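Local coordinates for protein 4-oxalocrotonate decarboxylase NahK (Pseudomonas putida, PDB 5D2K) that catalyses the metal-assisted decarboxylation of (3E)-2-oxohex-3-enedioate to 2-oxopent-4-enoate in naphthalene degradation, at residues A17-I22 / R55-A60; A25-H30 / A92-V97. The protein carries 1 engineered substitution. All coordinates share one frame; numbering follows the deposited sequence. Where two conformers were deposited one is given.

Interaction 1. Residues A17-I22 / R55-A60. With EDO (1,2-ethanediol), chain E.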
loop_
_atom_site.group_PDB
_atom_site.type_symbol
_atom_site.label_atom_id
_atom_site.label_comp_id
_atom_site.label_asym_id
_atom_site.label_seq_id
_atom_site.Cartn_x
_atom_site.Cartn_y
_atom_site.Cartn_z
ATOM N N ALA A 17 -2.793 13.389 19.048
ATOM C CA ALA A 17 -1.494 14.038 18.949
ATOM C C ALA A 17 -0.472 13.203 18.163
ATOM O O ALA A 17 0.351 13.761 17.414
ATOM C CB ALA A 17 -0.970 14.348 20.356
ATOM N N LEU A 18 -0.520 11.881 18.315
ATOM C CA LEU A 18 0.383 11.011 17.557
ATOM C C LEU A 18 0.056 11.107 16.073
ATOM O O LEU A 18 0.958 11.124 15.227
ATOM C CB LEU A 18 0.295 9.557 18.022
ATOM C CG LEU A 18 1.162 9.208 19.230
ATOM C CD1 LEU A 18 0.798 7.843 19.785
ATOM C CD2 LEU A 18 2.624 9.228 18.793
ATOM N N ALA A 19 -1.232 11.184 15.752
ATOM C CA ALA A 19 -1.620 11.284 14.347
ATOM C C ALA A 19 -1.061 12.552 13.706
ATOM O O ALA A 19 -0.555 12.517 12.579
ATOM C CB ALA A 19 -3.124 11.243 14.218
ATOM N N GLU A 20 -1.141 13.664 14.431
ATOM C CA GLU A 20 -0.562 14.927 13.966
ATOM C C GLU A 20 0.957 14.820 13.765
ATOM O O GLU A 20 1.501 15.240 12.735
ATOM C CB GLU A 20 -0.897 16.040 14.963
ATOM C CG GLU A 20 -0.296 17.389 14.604
ATOM C CD GLU A 20 -0.610 18.450 15.642
ATOM O OE1 GLU A 20 -0.433 18.176 16.849
ATOM O OE2 GLU A 20 -1.037 19.552 15.252
ATOM N N HIS A 21 1.633 14.248 14.754
ATOM C CA HIS A 21 3.084 14.077 14.723
ATOM C C HIS A 21 3.540 13.229 13.522
ATOM O O HIS A 21 4.435 13.613 12.745
ATOM C CB HIS A 21 3.499 13.459 16.061
ATOM C CG HIS A 21 4.921 13.009 16.128
ATOM N ND1 HIS A 21 5.973 13.886 16.304
ATOM C CD2 HIS A 21 5.463 11.771 16.079
ATOM C CE1 HIS A 21 7.103 13.204 16.338
ATOM N NE2 HIS A 21 6.823 11.919 16.209
ATOM N N ILE A 22 2.884 12.092 13.339
ATOM C CA ILE A 22 3.268 11.176 12.280
ATOM C C ILE A 22 2.889 11.754 10.915
ATOM O O ILE A 22 3.667 11.679 9.953
ATOM C CB ILE A 22 2.613 9.793 12.504
ATOM C CG1 ILE A 22 3.191 9.151 13.765
ATOM C CG2 ILE A 22 2.805 8.874 11.293
ATOM C CD1 ILE A 22 2.505 7.851 14.163
ATOM N N ARG A 55 -6.226 9.480 8.487
ATOM C CA ARG A 55 -7.223 9.509 7.414
ATOM C C ARG A 55 -8.263 10.617 7.631
ATOM O O ARG A 55 -8.593 11.349 6.690
ATOM C CB ARG A 55 -7.928 8.146 7.278
ATOM C CG ARG A 55 -8.926 8.110 6.125
ATOM C CD ARG A 55 -9.648 6.772 6.008
ATOM N NE ARG A 55 -10.768 6.887 5.071
ATOM C CZ ARG A 55 -11.233 5.880 4.336
ATOM N NH1 ARG A 55 -10.687 4.679 4.432
ATOM N NH2 ARG A 55 -12.249 6.084 3.506
ATOM N N ARG A 56 -8.763 10.745 8.866
ATOM C CA ARG A 56 -9.736 11.778 9.186
ATOM C C ARG A 56 -9.161 13.192 8.986
ATOM O O ARG A 56 -9.838 14.069 8.444
ATOM C CB ARG A 56 -10.253 11.623 10.622
ATOM C CG ARG A 56 -11.478 12.496 10.899
ATOM C CD ARG A 56 -11.608 12.847 12.386
ATOM N NE ARG A 56 -10.429 13.568 12.859
ATOM C CZ ARG A 56 -10.194 14.859 12.639
ATOM N NH1 ARG A 56 -11.062 15.597 11.952
ATOM N NH2 ARG A 56 -9.082 15.413 13.097
ATOM N N ARG A 57 -7.917 13.404 9.402
ATOM C CA ARG A 57 -7.270 14.696 9.195
ATOM C C ARG A 57 -7.241 15.050 7.706
ATOM O O ARG A 57 -7.510 16.190 7.316
ATOM C CB ARG A 57 -5.848 14.685 9.768
ATOM C CG ARG A 57 -5.792 14.557 11.296
ATOM C CD ARG A 57 -4.341 14.442 11.799
ATOM N NE ARG A 57 -3.545 15.641 11.534
ATOM C CZ ARG A 57 -3.568 16.739 12.290
ATOM N NH1 ARG A 57 -4.337 16.798 13.375
ATOM N NH2 ARG A 57 -2.815 17.783 11.964
ATOM N N LYS A 58 -6.925 14.064 6.872
ATOM C CA LYS A 58 -6.828 14.326 5.446
ATOM C C LYS A 58 -8.207 14.587 4.851
ATOM O O LYS A 58 -8.364 15.502 4.042
ATOM C CB LYS A 58 -6.132 13.158 4.725
ATOM C CG LYS A 58 -4.662 13.038 5.107
ATOM C CD LYS A 58 -3.898 12.146 4.129
ATOM C CE LYS A 58 -2.451 11.957 4.553
ATOM N NZ LYS A 58 -1.714 13.268 4.708
ATOM N N GLU A 59 -9.205 13.805 5.254
ATOM C CA GLU A 59 -10.577 14.003 4.793
ATOM C C GLU A 59 -11.106 15.382 5.186
ATOM O O GLU A 59 -11.808 16.038 4.407
ATOM C CB GLU A 59 -11.497 12.914 5.358
ATOM C CG GLU A 59 -11.299 11.523 4.748
ATOM C CD GLU A 59 -11.975 10.416 5.557
ATOM O OE1 GLU A 59 -12.169 10.594 6.782
ATOM O OE2 GLU A 59 -12.306 9.361 4.966
ATOM N N ALA A 60 -10.775 15.799 6.411
ATOM C CA ALA A 60 -11.270 17.063 6.944
ATOM C C ALA A 60 -10.735 18.262 6.184
ATOM O O ALA A 60 -11.389 19.313 6.143
ATOM C CB ALA A 60 -10.915 17.189 8.424
HETATM C C1 EDO E . -12.334 3.406 0.901
HETATM O O1 EDO E . -13.066 4.601 1.196
HETATM C C2 EDO E . -12.702 2.342 1.923
HETATM O O2 EDO E . -12.114 2.649 3.192
HETATM O O HOH W 1 -4.203 19.023 15.129
HETATM O O HOH W 2 -2.455 20.312 13.209
#
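R57 reaches across from helix 44-60 and lays its guanidinium against the stem of E20 on helix 12-27. CB and CG of E20 do the touching, and they come over one face of the flat group. E20 CB is 3.8 Å from R57 CZ and is offset toward the rim. E20 CG is 3.7 Å from R57 NH2. This is packing of methylenes on a planar cation. The charges are opposite, but E20 OE2 stays 4.1 Å from R57 NH2, beyond a salt bridge. The carboxylate and guanidinium planes are turned 57° apart. Two waters fill in between the charged ends, both at the guanidinium edge and in its plane. One accepts from R57 NH2 and gives E20 OE2 a bond of 2.6 Å. The other accepts from R57 NH1 and makes a weak bond to the same OE2. On the aliphatic part of the arginine, A19 CB lies 4.2 Å from R57 CD.

The contact is a helix-helix contact between the first long helix of the chain and helix 44-60. A19 packs on E53 and I54, and I22 on V50 and I54, so the water-bridged pair lies beside the packing of the two helices. R57 bends at chi3 (64°), which turns its end to lie beside E20. Its NE forms a salt bridge to E23, three residues beyond E20 on helix 12-27. With NE taken by E23 and both terminal nitrogens by water, rotation of the guanidinium is restrained.

R55 leaves helix 44-60 in another direction. Its NE makes a salt bridge to E59 OE2 in one of two conformers of E59, so this pairing is uncertain. Its NH1 and NH2 each donate to a hydroxyl of one 1,2-ethanediol.

Interaction 2. Residues A25-H30 / A92-V97; sequences AELNVH and ADYFSV
E26 and L27 lie in the last turn of helix 12-27, which a Schellman motif closes, and they meet Y94 in a short 3-10 segment after strand 87-92. In the Schellman motif H30 N bonds A25 O at 3.1 Å, and V29 takes the positive phi. L27 has been seen at a magnesium site of this protein; no ion is bound at it by this chain in the model.

The contact rests on one short bond. Y94 OH donates to E26 OE2 at 2.6 Å, on the syn lone pair of that oxygen. The two side chains come from opposite directions. Carboxylate and ring are nearly coplanar, 9° apart, and OE2 sits at the ring edge in its plane. E26 is bent at chi2 (-121°), which brings OE2 to the hydroxyl. L27 crosses the tyrosine at about a right angle, with CD2 3.9 Å from Y94 OH. F95 is a looser neighbour, its CE1 4.1 Å from E26 OE2.

F95 packs over one face of the Y94 ring, its CD1 3.7 Å above the plane and offset toward the rim. F95 itself packs on S170 and F173 of strand 170-175. The 3-10 segment is tied by D93 O, which accepts from both S96 N and S96 OG, the latter at 2.7 Å.

Were E26 an alanine, the Y94 hydroxyl would probably lose its carboxylate acceptor and K58 one of its carboxylate partners. The two oxygens of E26 have divided roles: OE2 serves Y94, while OE1 forms a salt bridge with K58. The same ammonium donates to Y94 OH, so its charge probably keeps E26 ionised and strengthens the phenol as a donor.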
loop_
_atom_site.group_PDB
_atom_site.type_symbol
_atom_site.label_atom_id
_atom_site.label_comp_id
_atom_site.label_asym_id
_atom_site.label_seq_id
_atom_site.Cartn_x
_atom_site.Cartn_y
_atom_site.Cartn_z
ATOM N N ALA A 25 5.367 14.376 9.632
ATOM C CA ALA A 25 6.593 13.839 9.047
ATOM C C ALA A 25 6.420 13.595 7.535
ATOM O O ALA A 25 7.320 13.857 6.743
ATOM C CB ALA A 25 7.006 12.551 9.771
ATOM N N GLU A 26 5.249 13.112 7.134
ATOM C CA GLU A 26 4.960 12.952 5.717
ATOM C C GLU A 26 4.824 14.301 5.000
ATOM O O GLU A 26 5.461 14.547 3.958
ATOM C CB GLU A 26 3.678 12.133 5.547
ATOM C CG GLU A 26 3.240 11.956 4.099
ATOM C CD GLU A 26 1.851 12.516 3.809
ATOM O OE1 GLU A 26 1.018 12.640 4.739
ATOM O OE2 GLU A 26 1.603 12.820 2.616
ATOM N N LEU A 27 3.976 15.169 5.552
ATOM C CA LEU A 27 3.685 16.458 4.923
ATOM C C LEU A 27 4.891 17.392 4.862
ATOM O O LEU A 27 4.967 18.251 3.984
ATOM C CB LEU A 27 2.542 17.153 5.662
ATOM C CG LEU A 27 1.221 16.397 5.612
ATOM C CD1 LEU A 27 0.195 17.143 6.444
ATOM C CD2 LEU A 27 0.768 16.276 4.169
ATOM N N ASN A 28 5.825 17.226 5.793
ATOM C CA ASN A 28 6.986 18.107 5.846
ATOM C C ASN A 28 8.313 17.402 5.584
ATOM O O ASN A 28 9.390 17.967 5.799
ATOM C CB ASN A 28 6.999 18.827 7.196
ATOM C CG ASN A 28 5.773 19.705 7.377
ATOM O OD1 ASN A 28 5.735 20.834 6.885
ATOM N ND2 ASN A 28 4.752 19.182 8.048
ATOM N N VAL A 29 8.225 16.169 5.079
ATOM C CA VAL A 29 9.353 15.450 4.495
ATOM C C VAL A 29 10.545 15.314 5.459
ATOM O O VAL A 29 11.651 15.816 5.192
ATOM C CB VAL A 29 9.826 16.131 3.173
ATOM C CG1 VAL A 29 10.639 15.155 2.340
ATOM C CG2 VAL A 29 8.637 16.654 2.358
ATOM N N HIS A 30 10.316 14.640 6.585
ATOM C CA HIS A 30 11.412 14.301 7.495
ATOM C C HIS A 30 11.101 13.014 8.212
ATOM O O HIS A 30 9.922 12.660 8.374
ATOM C CB HIS A 30 11.667 15.430 8.507
ATOM C CG HIS A 30 10.517 15.693 9.436
ATOM N ND1 HIS A 30 10.274 14.931 10.562
ATOM C CD2 HIS A 30 9.554 16.644 9.412
ATOM C CE1 HIS A 30 9.204 15.397 11.184
ATOM N NE2 HIS A 30 8.751 16.441 10.510
ATOM N N ALA A 92 -4.600 8.466 -0.343
ATOM C CA ALA A 92 -5.185 9.783 -0.591
ATOM C C ALA A 92 -5.043 10.189 -2.056
ATOM O O ALA A 92 -4.119 9.729 -2.758
ATOM C CB ALA A 92 -4.539 10.826 0.310
ATOM N N ASP A 93 -5.929 11.066 -2.522
ATOM C CA ASP A 93 -5.930 11.388 -3.946
ATOM C C ASP A 93 -4.595 11.967 -4.447
ATOM O O ASP A 93 -4.151 11.600 -5.537
ATOM C CB ASP A 93 -7.113 12.315 -4.318
ATOM C CG ASP A 93 -7.281 13.540 -3.418
ATOM O OD1 ASP A 93 -6.374 13.949 -2.660
ATOM O OD2 ASP A 93 -8.380 14.133 -3.532
ATOM N N TYR A 94 -3.932 12.817 -3.664
ATOM C CA TYR A 94 -2.687 13.431 -4.147
ATOM C C TYR A 94 -1.524 12.429 -4.189
ATOM O O TYR A 94 -0.440 12.762 -4.685
ATOM C CB TYR A 94 -2.305 14.656 -3.300
ATOM C CG TYR A 94 -1.934 14.331 -1.867
ATOM C CD1 TYR A 94 -0.625 14.039 -1.520
ATOM C CD2 TYR A 94 -2.893 14.335 -0.869
ATOM C CE1 TYR A 94 -0.283 13.740 -0.202
ATOM C CE2 TYR A 94 -2.565 14.033 0.446
ATOM C CZ TYR A 94 -1.252 13.738 0.768
ATOM O OH TYR A 94 -0.904 13.449 2.075
ATOM N N PHE A 95 -1.743 11.206 -3.686
ATOM C CA PHE A 95 -0.756 10.123 -3.860
ATOM C C PHE A 95 -0.637 9.706 -5.322
ATOM O O PHE A 95 0.374 9.113 -5.720
ATOM C CB PHE A 95 -1.123 8.852 -3.064
ATOM C CG PHE A 95 -1.043 8.967 -1.553
ATOM C CD1 PHE A 95 -0.763 10.166 -0.901
ATOM C CD2 PHE A 95 -1.244 7.821 -0.785
ATOM C CE1 PHE A 95 -0.697 10.213 0.498
ATOM C CE2 PHE A 95 -1.193 7.867 0.609
ATOM C CZ PHE A 95 -0.920 9.060 1.248
ATOM N N SER A 96 -1.682 9.957 -6.119
ATOM C CA SER A 96 -1.761 9.403 -7.472
ATOM C C SER A 96 -0.798 10.071 -8.463
ATOM O O SER A 96 -0.625 11.291 -8.459
ATOM C CB SER A 96 -3.204 9.506 -7.986
ATOM O OG SER A 96 -3.602 10.866 -8.123
ATOM N N VAL A 97 -0.193 9.238 -9.311
ATOM C CA VAL A 97 0.750 9.652 -10.352
ATOM C C VAL A 97 0.308 8.994 -11.661
ATOM O O VAL A 97 -0.037 7.815 -11.673
ATOM C CB VAL A 97 2.201 9.212 -9.995
ATOM C CG1 VAL A 97 3.215 9.623 -11.070
ATOM C CG2 VAL A 97 2.610 9.758 -8.627
#

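Interactions 1 and 2 share helix 12-27, and their centres are 12 Å apart. K58, from 55-60, joins them. Its NZ lies 2.8 Å from E26 OE1 in a salt bridge and 2.8 Å from Y94 OH in a probable hydrogen bond. K58 CD also packs 4.1 Å from A92 CB. E23 completes the chain of charges, since it pairs with both R57 and K58. Together the contacts tie the N-terminal helices to the end of strand 87-92. Interaction 2 reaches toward the active site: the F95 side chain is about 6 Å from that of the metal ligand E147 and about 10 Å from the bound 2-oxoadipate.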